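Local coordinates for alpha-1,3-glucanase (Streptomyces thermodiastaticus, PDB 7C7D), which probably hydrolyses internal alpha-1,3-glucosidic linkages of alpha-1,3-glucan, as a thermostable glycosidase of family GH87, at residues N356-A361 with S383-D388; G375-A380 with A408-T413; P58-E63 with T104-A109; A108-T113 with F195-A200. All coordinates share one frame; numbering follows the deposited sequence. Where two conformers were deposited one is given.

Interaction 1 of 4, residues N356-A361 with S383-D388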
loop_
_atom_site.group_PDB
_atom_site.type_symbol
_atom_site.label_atom_id
_atom_site.label_comp_id
_atom_site.label_asym_id
_atom_site.label_seq_id
_atom_site.Cartn_x
_atom_site.Cartn_y
_atom_site.Cartn_z
ATOM N N ASN A 356 -9.382 2.821 1.047
ATOM C CA ASN A 356 -9.760 4.223 0.979
ATOM C C ASN A 356 -10.890 4.484 1.960
ATOM O O ASN A 356 -11.938 3.840 1.887
ATOM C CB ASN A 356 -10.196 4.595 -0.439
ATOM C CG ASN A 356 -10.261 6.093 -0.649
ATOM O OD1 ASN A 356 -10.468 6.852 0.296
ATOM N ND2 ASN A 356 -10.053 6.531 -1.883
ATOM N N LEU A 357 -10.677 5.424 2.880
ATOM C CA LEU A 357 -11.756 5.923 3.728
ATOM C C LEU A 357 -12.398 7.069 2.964
ATOM O O LEU A 357 -11.979 8.224 3.060
ATOM C CB LEU A 357 -11.228 6.375 5.083
ATOM C CG LEU A 357 -10.471 5.329 5.902
ATOM C CD1 LEU A 357 -10.088 5.903 7.261
ATOM C CD2 LEU A 357 -11.297 4.066 6.071
ATOM N N ASN A 358 -13.420 6.743 2.176
ATOM C CA ASN A 358 -14.054 7.730 1.299
ATOM C C ASN A 358 -15.236 8.393 2.009
ATOM O O ASN A 358 -16.403 8.217 1.665
ATOM C CB ASN A 358 -14.461 7.091 -0.024
ATOM C CG ASN A 358 -14.893 8.113 -1.060
ATOM O OD1 ASN A 358 -14.605 9.306 -0.936
ATOM N ND2 ASN A 358 -15.588 7.651 -2.088
ATOM N N GLY A 359 -14.899 9.179 3.017
ATOM C CA GLY A 359 -15.850 10.030 3.717
ATOM C C GLY A 359 -16.508 9.344 4.895
ATOM O O GLY A 359 -16.662 8.122 4.944
ATOM N N THR A 360 -16.879 10.160 5.883
ATOM C CA THR A 360 -17.746 9.777 6.991
ATOM C C THR A 360 -17.062 8.873 8.014
ATOM O O THR A 360 -17.705 8.476 8.989
ATOM C CB THR A 360 -19.066 9.140 6.510
ATOM O OG1 THR A 360 -19.522 9.815 5.331
ATOM C CG2 THR A 360 -20.157 9.218 7.576
ATOM N N ALA A 361 -15.786 8.534 7.830
ATOM C CA ALA A 361 -15.119 7.608 8.734
ATOM C C ALA A 361 -14.826 8.296 10.061
ATOM O O ALA A 361 -14.296 9.409 10.088
ATOM C CB ALA A 361 -13.819 7.109 8.105
ATOM N N SER A 383 -12.033 12.871 1.991
ATOM C CA SER A 383 -13.147 13.379 2.798
ATOM C C SER A 383 -14.214 14.040 1.925
ATOM O O SER A 383 -14.484 15.239 1.997
ATOM C CB SER A 383 -12.632 14.304 3.890
ATOM O OG SER A 383 -12.109 13.533 4.960
ATOM N N LEU A 384 -14.835 13.207 1.099
ATOM C CA LEU A 384 -16.051 13.576 0.393
ATOM C C LEU A 384 -17.255 13.317 1.288
ATOM O O LEU A 384 -17.241 12.411 2.126
ATOM C CB LEU A 384 -16.206 12.693 -0.841
ATOM C CG LEU A 384 -15.581 13.079 -2.178
ATOM C CD1 LEU A 384 -16.327 12.351 -3.284
ATOM C CD2 LEU A 384 -15.613 14.579 -2.408
ATOM N N TYR A 385 -18.303 14.120 1.095
ATOM C CA TYR A 385 -19.598 13.969 1.768
ATOM C C TYR A 385 -19.563 14.405 3.228
ATOM O O TYR A 385 -20.368 15.241 3.653
ATOM C CB TYR A 385 -20.167 12.543 1.656
ATOM C CG TYR A 385 -19.977 11.876 0.311
ATOM C CD1 TYR A 385 -20.566 12.393 -0.833
ATOM C CD2 TYR A 385 -19.213 10.722 0.191
ATOM C CE1 TYR A 385 -20.396 11.779 -2.064
ATOM C CE2 TYR A 385 -19.033 10.105 -1.032
ATOM C CZ TYR A 385 -19.629 10.637 -2.157
ATOM O OH TYR A 385 -19.452 10.023 -3.377
ATOM N N ALA A 386 -18.654 13.830 4.007
ATOM C CA ALA A 386 -18.499 14.156 5.415
ATOM C C ALA A 386 -17.041 13.923 5.761
ATOM O O ALA A 386 -16.416 13.014 5.204
ATOM C CB ALA A 386 -19.381 13.264 6.300
ATOM N N PRO A 387 -16.468 14.716 6.659
ATOM C CA PRO A 387 -15.038 14.565 6.948
ATOM C C PRO A 387 -14.729 13.239 7.629
ATOM O O PRO A 387 -15.419 12.819 8.558
ATOM C CB PRO A 387 -14.735 15.748 7.876
ATOM C CG PRO A 387 -16.063 16.104 8.479
ATOM C CD PRO A 387 -17.077 15.832 7.405
ATOM N N ASP A 388 -13.674 12.578 7.165
ATOM C CA ASP A 388 -13.057 11.562 8.000
ATOM C C ASP A 388 -12.499 12.281 9.222
ATOM O O ASP A 388 -11.840 13.316 9.093
ATOM C CB ASP A 388 -11.914 10.887 7.253
ATOM C CG ASP A 388 -12.372 10.071 6.045
ATOM O OD1 ASP A 388 -13.558 9.699 5.932
ATOM O OD2 ASP A 388 -11.499 9.791 5.197
#
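With CG turned anti to its own carbonyl carbon (chi1 -66°), Asp388 sends its carboxylate in under the bend formed by Leu357 to Ala361. There OD1 accepts the backbone N-H of Ala361 over 3.2 Å from N to OD1, approached on the anti side and 27° out of the carboxylate plane, while CB of Ala361 rests 3.4 Å from the same OD1. The second oxygen, OD2, comes within 2.7 Å of Leu357 O, so the short acidic side chain spans both arms of the bend. Its own backbone N is bound by Ser383 OG at 2.9 Å, a small hydroxyl that ties Ser383, where the loop begins, to Asp388 five residues on. The next link is between backbones: Thr360 N donates to Ala386 O at 3.0 Å, meeting the carbonyl from above its plane. Thr360 OG1, placed beside its own backbone N, lies 3.6 Å from Ala386 CB, a van der Waals contact that the small alanine allows. Gly359 suits its place for two reasons: its phi is positive, and without a side chain it lets Leu384 O approach CA to 3.2 Å in a C-H...O contact. Asn358 is the centre of an inverse gamma turn, and its carbonyl O lies near the plane of the Tyr385 ring, at the edge. Leu357 also makes backbone bonds to Ala380 and Trp382 in the adjoining strand. Such turns, stacked one on the next as they leave neighbouring parallel strands, are characteristic of successive coils in a right-handed parallel beta-helix of the pectate lyase-like type.

Interaction 2 of 4, residues G375-A380 with A408-T413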
loop_
_atom_site.group_PDB
_atom_site.type_symbol
_atom_site.label_atom_id
_atom_site.label_comp_id
_atom_site.label_asym_id
_atom_site.label_seq_id
_atom_site.Cartn_x
_atom_site.Cartn_y
_atom_site.Cartn_z
ATOM N N GLY A 375 -2.472 -0.262 -7.267
ATOM C CA GLY A 375 -2.494 0.457 -8.526
ATOM C C GLY A 375 -2.743 1.946 -8.420
ATOM O O GLY A 375 -2.951 2.611 -9.438
ATOM N N ASP A 376 -2.754 2.485 -7.211
ATOM C CA ASP A 376 -2.998 3.889 -6.922
ATOM C C ASP A 376 -2.637 4.033 -5.446
ATOM O O ASP A 376 -1.985 3.138 -4.903
ATOM C CB ASP A 376 -4.467 4.207 -7.204
ATOM C CG ASP A 376 -4.704 5.663 -7.563
ATOM O OD1 ASP A 376 -4.270 6.552 -6.804
ATOM O OD2 ASP A 376 -5.339 5.923 -8.609
ATOM N N ASP A 377 -3.067 5.104 -4.786
ATOM C CA ASP A 377 -2.754 5.340 -3.376
ATOM C C ASP A 377 -2.901 4.055 -2.575
ATOM O O ASP A 377 -3.972 3.443 -2.564
ATOM C CB ASP A 377 -3.731 6.365 -2.803
ATOM C CG ASP A 377 -3.564 7.750 -3.379
ATOM O OD1 ASP A 377 -2.428 8.172 -3.663
ATOM O OD2 ASP A 377 -4.599 8.438 -3.512
ATOM N N ALA A 378 -1.846 3.647 -1.865
ATOM C CA ALA A 378 -1.957 2.384 -1.138
ATOM C C ALA A 378 -2.983 2.491 -0.020
ATOM O O ALA A 378 -3.886 1.651 0.088
ATOM C CB ALA A 378 -0.599 1.915 -0.617
ATOM N N LEU A 379 -2.869 3.538 0.802
ATOM C CA LEU A 379 -3.861 3.894 1.809
ATOM C C LEU A 379 -4.261 5.337 1.573
ATOM O O LEU A 379 -3.392 6.202 1.426
ATOM C CB LEU A 379 -3.290 3.770 3.225
ATOM C CG LEU A 379 -2.854 2.383 3.682
ATOM C CD1 LEU A 379 -2.294 2.480 5.105
ATOM C CD2 LEU A 379 -4.008 1.398 3.633
ATOM N N ALA A 380 -5.562 5.600 1.536
ATOM C CA ALA A 380 -6.043 6.947 1.293
ATOM C C ALA A 380 -7.209 7.277 2.208
ATOM O O ALA A 380 -7.979 6.401 2.614
ATOM C CB ALA A 380 -6.488 7.140 -0.165
ATOM N N ALA A 408 -2.114 8.895 1.214
ATOM C CA ALA A 408 -2.666 10.180 0.799
ATOM C C ALA A 408 -3.822 10.550 1.712
ATOM O O ALA A 408 -4.777 9.778 1.860
ATOM C CB ALA A 408 -3.162 10.125 -0.647
ATOM N N ILE A 409 -3.742 11.736 2.307
ATOM C CA ILE A 409 -4.818 12.292 3.115
ATOM C C ILE A 409 -5.366 13.492 2.361
ATOM O O ILE A 409 -4.714 14.542 2.300
ATOM C CB ILE A 409 -4.327 12.717 4.505
ATOM C CG1 ILE A 409 -3.547 11.580 5.190
ATOM C CG2 ILE A 409 -5.496 13.227 5.345
ATOM C CD1 ILE A 409 -4.326 10.294 5.385
ATOM N N TYR A 410 -6.560 13.349 1.784
ATOM C CA TYR A 410 -7.218 14.445 1.075
ATOM C C TYR A 410 -8.318 14.974 1.988
ATOM O O TYR A 410 -9.387 14.371 2.106
ATOM C CB TYR A 410 -7.797 13.977 -0.256
ATOM C CG TYR A 410 -6.831 13.263 -1.169
ATOM C CD1 TYR A 410 -5.842 13.950 -1.872
ATOM C CD2 TYR A 410 -6.935 11.891 -1.354
ATOM C CE1 TYR A 410 -4.960 13.261 -2.722
ATOM C CE2 TYR A 410 -6.081 11.207 -2.189
ATOM C CZ TYR A 410 -5.103 11.885 -2.870
ATOM O OH TYR A 410 -4.269 11.162 -3.697
ATOM N N GLY A 411 -8.043 16.093 2.651
ATOM C CA GLY A 411 -8.991 16.686 3.571
ATOM C C GLY A 411 -9.113 15.891 4.864
ATOM O O GLY A 411 -8.292 15.034 5.186
ATOM N N GLY A 412 -10.173 16.192 5.610
ATOM C CA GLY A 412 -10.450 15.505 6.855
ATOM C C GLY A 412 -9.969 16.276 8.073
ATOM O O GLY A 412 -9.264 17.282 7.985
ATOM N N THR A 413 -10.369 15.769 9.240
ATOM C CA THR A 413 -10.224 16.488 10.500
ATOM C C THR A 413 -9.523 15.612 11.527
ATOM O O THR A 413 -9.960 14.487 11.779
ATOM C CB THR A 413 -11.602 16.881 11.032
ATOM O OG1 THR A 413 -12.236 17.731 10.074
ATOM C CG2 THR A 413 -11.486 17.612 12.369
#
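Backbone bonding joins Leu379-Ala380 to Ala408 as neighbouring parallel strands. Ala408 N donates to Leu379 O over 3.0 Å, fairly straight at 161°, and Ala380 CA adds a C-H...O contact of 3.2 Å to Ala408 O; the Ala380-Ala408 bridge sets the register.

The side-chain hydrogen bond spans the same gap from the bend before strand 379-382. Tyr410 OH donates to Asp377 OD2 at 2.8 Å, meeting that oxygen on its syn side only 17° out of the carboxylate plane, while OD2 itself sits in the plane of the phenol ring, at its edge. Ring and carboxylate are turned 44° against each other and arrive from opposite directions. Ala408 CB packs against the carboxylate, 3.6 Å from Asp377 OD2, low enough for tyrosine and aspartate to meet beside it. Tyrosine is long enough to carry its hydroxyl back along the sheet to the acid, and the other oxygen, OD1, is taken by Asn405, so both ends of the Asp377 carboxylate are held. One residue earlier, Asp376 OD1 accepts the N-H of Asp377 at 2.8 Å from N, through its anti lone pair, and Asp376 in turn forms a salt bridge with Arg300.

Apolar contact is slight and depends on small residues. The methyls of Ala380 and Ala408 follow one another in line, CB to CB 4.5 Å. Leu379 and Ile409 turn to the other face, against Phe393. Like residues stacked in line from coil to coil typify the parallel beta-helix; in its polysaccharide-cleaving relatives the substrate groove commonly runs along such an outer face, though no substrate is bound here.

Interaction 3 of 4, residues P58-E63 with T104-A109. With CA (calcium ion), chain C.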
loop_
_atom_site.group_PDB
_atom_site.type_symbol
_atom_site.label_atom_id
_atom_site.label_comp_id
_atom_site.label_asym_id
_atom_site.label_seq_id
_atom_site.Cartn_x
_atom_site.Cartn_y
_atom_site.Cartn_z
ATOM N N PRO A 58 4.956 -11.192 10.780
ATOM C CA PRO A 58 5.583 -12.494 11.040
ATOM C C PRO A 58 6.351 -13.022 9.839
ATOM O O PRO A 58 6.476 -14.239 9.672
ATOM C CB PRO A 58 4.372 -13.387 11.335
ATOM C CG PRO A 58 3.312 -12.821 10.417
ATOM C CD PRO A 58 3.529 -11.324 10.436
ATOM N N PHE A 59 6.844 -12.130 8.979
ATOM C CA PHE A 59 7.663 -12.531 7.844
ATOM C C PHE A 59 8.818 -11.557 7.670
ATOM O O PHE A 59 8.776 -10.416 8.139
ATOM C CB PHE A 59 6.861 -12.695 6.531
ATOM C CG PHE A 59 6.354 -11.405 5.928
ATOM C CD1 PHE A 59 7.163 -10.630 5.102
ATOM C CD2 PHE A 59 5.045 -11.003 6.137
ATOM C CE1 PHE A 59 6.683 -9.461 4.523
ATOM C CE2 PHE A 59 4.556 -9.834 5.561
ATOM C CZ PHE A 59 5.377 -9.061 4.756
ATOM N N THR A 60 9.851 -12.023 6.970
ATOM C CA THR A 60 10.989 -11.196 6.599
ATOM C C THR A 60 11.207 -11.309 5.100
ATOM O O THR A 60 11.195 -12.414 4.548
ATOM C CB THR A 60 12.243 -11.631 7.356
ATOM O OG1 THR A 60 12.037 -11.402 8.750
ATOM C CG2 THR A 60 13.453 -10.835 6.901
ATOM N N SER A 61 11.396 -10.167 4.449
ATOM C CA SER A 61 11.615 -10.124 3.012
ATOM C C SER A 61 13.102 -10.168 2.701
ATOM O O SER A 61 13.920 -9.599 3.429
ATOM C CB SER A 61 11.007 -8.854 2.421
ATOM O OG SER A 61 9.616 -8.800 2.668
ATOM N N VAL A 62 13.447 -10.852 1.615
ATOM C CA VAL A 62 14.807 -10.881 1.093
ATOM C C VAL A 62 14.742 -10.476 -0.372
ATOM O O VAL A 62 14.055 -11.128 -1.171
ATOM C CB VAL A 62 15.452 -12.268 1.238
ATOM C CG1 VAL A 62 16.879 -12.241 0.693
ATOM C CG2 VAL A 62 15.435 -12.717 2.698
ATOM N N GLU A 63 15.433 -9.397 -0.724
ATOM C CA GLU A 63 15.451 -8.955 -2.109
ATOM C C GLU A 63 16.172 -9.988 -2.964
ATOM O O GLU A 63 17.222 -10.513 -2.584
ATOM C CB GLU A 63 16.156 -7.606 -2.226
ATOM C CG GLU A 63 15.464 -6.459 -1.499
ATOM C CD GLU A 63 14.178 -6.003 -2.169
ATOM O OE1 GLU A 63 13.484 -5.170 -1.554
ATOM O OE2 GLU A 63 13.868 -6.455 -3.293
ATOM N N THR A 104 19.175 -17.225 1.110
ATOM C CA THR A 104 19.480 -17.666 2.461
ATOM C C THR A 104 18.297 -17.293 3.345
ATOM O O THR A 104 17.915 -16.120 3.424
ATOM C CB THR A 104 20.776 -17.042 2.967
ATOM O OG1 THR A 104 21.866 -17.528 2.173
ATOM C CG2 THR A 104 21.013 -17.428 4.423
ATOM N N VAL A 105 17.703 -18.296 3.979
ATOM C CA VAL A 105 16.498 -18.088 4.786
ATOM C C VAL A 105 16.827 -17.163 5.954
ATOM O O VAL A 105 17.810 -17.406 6.681
ATOM C CB VAL A 105 15.968 -19.446 5.276
ATOM C CG1 VAL A 105 14.847 -19.266 6.253
ATOM C CG2 VAL A 105 15.513 -20.282 4.089
ATOM N N PRO A 106 16.069 -16.082 6.167
ATOM C CA PRO A 106 16.413 -15.115 7.216
ATOM C C PRO A 106 15.869 -15.438 8.599
ATOM O O PRO A 106 16.319 -14.821 9.576
ATOM C CB PRO A 106 15.767 -13.825 6.686
ATOM C CG PRO A 106 14.533 -14.320 5.993
ATOM C CD PRO A 106 14.952 -15.612 5.326
ATOM N N ARG A 107 14.937 -16.380 8.713
ATOM C CA ARG A 107 14.246 -16.664 9.965
ATOM C C ARG A 107 13.477 -17.964 9.779
ATOM O O ARG A 107 13.294 -18.439 8.657
ATOM C CB ARG A 107 13.253 -15.551 10.295
ATOM C CG ARG A 107 12.062 -15.546 9.339
ATOM C CD ARG A 107 11.205 -14.321 9.507
ATOM N NE ARG A 107 10.365 -14.394 10.697
ATOM C CZ ARG A 107 9.823 -13.334 11.283
ATOM N NH1 ARG A 107 9.067 -13.483 12.361
ATOM N NH2 ARG A 107 10.038 -12.121 10.786
ATOM N N ALA A 108 13.013 -18.524 10.894
ATOM C CA ALA A 108 12.161 -19.705 10.836
ATOM C C ALA A 108 10.950 -19.423 9.964
ATOM O O ALA A 108 10.276 -18.403 10.129
ATOM C CB ALA A 108 11.692 -20.078 12.239
ATOM N N ALA A 109 10.674 -20.329 9.033
ATOM C CA ALA A 109 9.590 -20.106 8.091
ATOM C C ALA A 109 9.091 -21.447 7.583
ATOM O O ALA A 109 9.828 -22.439 7.574
ATOM C CB ALA A 109 10.042 -19.222 6.922
HETATM CA CA CA C . 14.013 -6.317 -5.579
#
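The guanidinium of Arg107 serves in two ways at once: one face lies over the peptide joining Pro58 to Phe59, NH1 standing 3.7 Å from Pro58 C, while its edge bonds to Thr60. This joins the strand 59-63 to a loop that links the two antiparallel sheets of the N-terminal beta-sandwich, a domain with the galactose-binding-domain-like fold. Arg107 NH2 donates to Thr60 OG1 over 2.9 Å at 162°, with the hydroxyl oxygen 10° out of the guanidinium plane. Arg107 CD passes 3.1 Å from Thr60 OG1, and the bend beyond it at chi3 (-76°) swings the guanidinium so that NH2 comes to the hydroxyl. The two segments run in nearly opposite directions, yet they meet through side chains: residues alternate along the strand, so Thr60 and Val62 both face the loop. Pro106 lies against both, an apolar ring whose CG is 3.8 Å from Thr60 CG2 and 3.8 Å from Val62 CG2. Threonine thus offers its methyl to the proline and its hydroxyl to the arginine. At the far end of the strand a calcium ion, also bound by Glu65, Ser88, Gln91 and Asp191, takes Glu63 OE2 as a ligand at 2.3 Å.

Interaction 4 of 4, residues A108-T113 with F195-A200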
loop_
_atom_site.group_PDB
_atom_site.type_symbol
_atom_site.label_atom_id
_atom_site.label_comp_id
_atom_site.label_asym_id
_atom_site.label_seq_id
_atom_site.Cartn_x
_atom_site.Cartn_y
_atom_site.Cartn_z
ATOM N N ALA A 108 13.013 -18.524 10.894
ATOM C CA ALA A 108 12.161 -19.705 10.836
ATOM C C ALA A 108 10.950 -19.423 9.964
ATOM O O ALA A 108 10.276 -18.403 10.129
ATOM C CB ALA A 108 11.692 -20.078 12.239
ATOM N N ALA A 109 10.674 -20.329 9.033
ATOM C CA ALA A 109 9.590 -20.106 8.091
ATOM C C ALA A 109 9.091 -21.447 7.583
ATOM O O ALA A 109 9.828 -22.439 7.574
ATOM C CB ALA A 109 10.042 -19.222 6.922
ATOM N N ASN A 110 7.817 -21.468 7.193
ATOM C CA ASN A 110 7.210 -22.624 6.549
ATOM C C ASN A 110 6.381 -22.207 5.343
ATOM O O ASN A 110 5.639 -23.030 4.796
ATOM C CB ASN A 110 6.349 -23.428 7.533
ATOM C CG ASN A 110 5.183 -22.624 8.094
ATOM O OD1 ASN A 110 5.036 -21.434 7.817
ATOM N ND2 ASN A 110 4.346 -23.280 8.891
ATOM N N ALA A 111 6.484 -20.948 4.933
ATOM C CA ALA A 111 5.665 -20.410 3.862
ATOM C C ALA A 111 6.478 -19.380 3.094
ATOM O O ALA A 111 7.399 -18.757 3.635
ATOM C CB ALA A 111 4.380 -19.784 4.408
ATOM N N LEU A 112 6.116 -19.205 1.828
ATOM C CA LEU A 112 6.882 -18.381 0.907
ATOM C C LEU A 112 5.925 -17.564 0.053
ATOM O O LEU A 112 4.977 -18.117 -0.507
ATOM C CB LEU A 112 7.710 -19.304 0.008
ATOM C CG LEU A 112 8.525 -18.687 -1.118
ATOM C CD1 LEU A 112 9.576 -17.763 -0.541
ATOM C CD2 LEU A 112 9.172 -19.784 -1.944
ATOM N N THR A 113 6.165 -16.256 -0.036
ATOM C CA THR A 113 5.492 -15.395 -1.004
ATOM C C THR A 113 6.553 -14.739 -1.870
ATOM O O THR A 113 7.546 -14.223 -1.347
ATOM C CB THR A 113 4.644 -14.322 -0.315
ATOM O OG1 THR A 113 3.682 -14.952 0.538
ATOM C CG2 THR A 113 3.910 -13.465 -1.343
ATOM N N PHE A 195 9.546 -14.668 3.685
ATOM C CA PHE A 195 9.638 -15.931 4.406
ATOM C C PHE A 195 8.835 -15.798 5.691
ATOM O O PHE A 195 9.174 -14.978 6.549
ATOM C CB PHE A 195 11.104 -16.250 4.687
ATOM C CG PHE A 195 11.898 -16.506 3.442
ATOM C CD1 PHE A 195 12.461 -15.458 2.725
ATOM C CD2 PHE A 195 12.038 -17.794 2.956
ATOM C CE1 PHE A 195 13.179 -15.696 1.566
ATOM C CE2 PHE A 195 12.748 -18.038 1.793
ATOM C CZ PHE A 195 13.319 -16.989 1.097
ATOM N N GLU A 196 7.757 -16.577 5.804
ATOM C CA GLU A 196 6.763 -16.406 6.856
ATOM C C GLU A 196 6.577 -17.696 7.639
ATOM O O GLU A 196 6.621 -18.795 7.074
ATOM C CB GLU A 196 5.400 -15.988 6.273
ATOM C CG GLU A 196 4.359 -15.641 7.336
ATOM C CD GLU A 196 3.122 -14.965 6.777
ATOM O OE1 GLU A 196 3.120 -14.585 5.585
ATOM O OE2 GLU A 196 2.144 -14.809 7.543
ATOM N N GLN A 197 6.355 -17.554 8.946
ATOM C CA GLN A 197 5.924 -18.655 9.796
ATOM C C GLN A 197 4.408 -18.583 9.917
ATOM O O GLN A 197 3.873 -17.695 10.590
ATOM C CB GLN A 197 6.569 -18.552 11.175
ATOM C CG GLN A 197 6.257 -19.738 12.064
ATOM C CD GLN A 197 6.802 -21.036 11.501
ATOM O OE1 GLN A 197 6.188 -22.094 11.646
ATOM N NE2 GLN A 197 7.967 -20.966 10.868
ATOM N N VAL A 198 3.721 -19.512 9.258
ATOM C CA VAL A 198 2.266 -19.582 9.279
ATOM C C VAL A 198 1.856 -20.673 10.254
ATOM O O VAL A 198 2.362 -21.799 10.187
ATOM C CB VAL A 198 1.705 -19.855 7.875
ATOM C CG1 VAL A 198 0.202 -20.111 7.936
ATOM C CG2 VAL A 198 2.014 -18.684 6.954
ATOM N N SER A 199 0.945 -20.338 11.160
ATOM C CA SER A 199 0.442 -21.302 12.122
ATOM C C SER A 199 -0.324 -22.413 11.411
ATOM O O SER A 199 -0.826 -22.246 10.295
ATOM C CB SER A 199 -0.503 -20.607 13.098
ATOM O OG SER A 199 0.223 -19.911 14.090
ATOM N N ALA A 200 -0.415 -23.561 12.074
ATOM C CA ALA A 200 -1.274 -24.624 11.581
ATOM C C ALA A 200 -2.720 -24.134 11.514
ATOM O O ALA A 200 -3.112 -23.176 12.187
ATOM C CB ALA A 200 -1.171 -25.854 12.487
HETATM O O HOH W 1 4.508 -14.409 3.122
#
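Asn110 and Ala111 both face Glu196 across an antiparallel pair, a classic beta bulge: Asn110 N donates to Glu196 O at 2.9 Å, Ala111 N reaches the same oxygen weakly at 3.0 Å, and Glu196 N returns a nearly straight bond to Ala111 O at 3.1 Å. Past Glu196 the side chain of Asn110 continues the pairing with Val198. With CG lodged between its backbone N and carbonyl carbon (chi1 62°), Asn110 turns its amide along the backbone of Val198 and imitates a strand: OD1 accepts Val198 N at 2.7 Å (177°), and ND2 donates to Val198 O at 2.8 Å, on a lone pair in the carbonyl plane. An amide is well suited here because it offers an acceptor and a donor side by side. The chain turns a corner at Asn110, so what precedes it belongs to a different sheet or face from strand 111-113, which pairs with 188-196 in the beta-sandwich.

On one face of this sheet Leu112 lies alongside Phe195 and places CD1 over the ring, 4.2 Å from its centroid, in a CH-pi contact; before the corner, the small Ala109 methyl packs against Phe195 CB. On the other face Ala111 CB meets Val198 CG2 at 3.6 Å. Glu196 extends its chain on this side too, where a water joins its OE1 to Thr113 OG1, and its OE2 forms a salt bridge with Arg346 on a strand of the beta-helix.

From the N terminus, the segment 58-63 is met first by 104-109, where interaction 3 closes a loop of some forty residues. Interaction 4 begins on that same stretch, sharing Ala108 and Ala109, and closes a longer excursion at 195-200, which brings the chain back beside its start: Thr60 O and Phe195 N are 2.9 Å apart. These two contacts, in series, knit the beta-sandwich. In the beta-helix the pattern changes: interactions 1 and 2 cross, since 375-380 falls between 356-361 and 383-388, and 408-413 follows. Interaction 1 closes a loop with 21 residues between its segments, interaction 2 one with 27. They join three consecutive coils and touch at Leu357 N and Ala380 O.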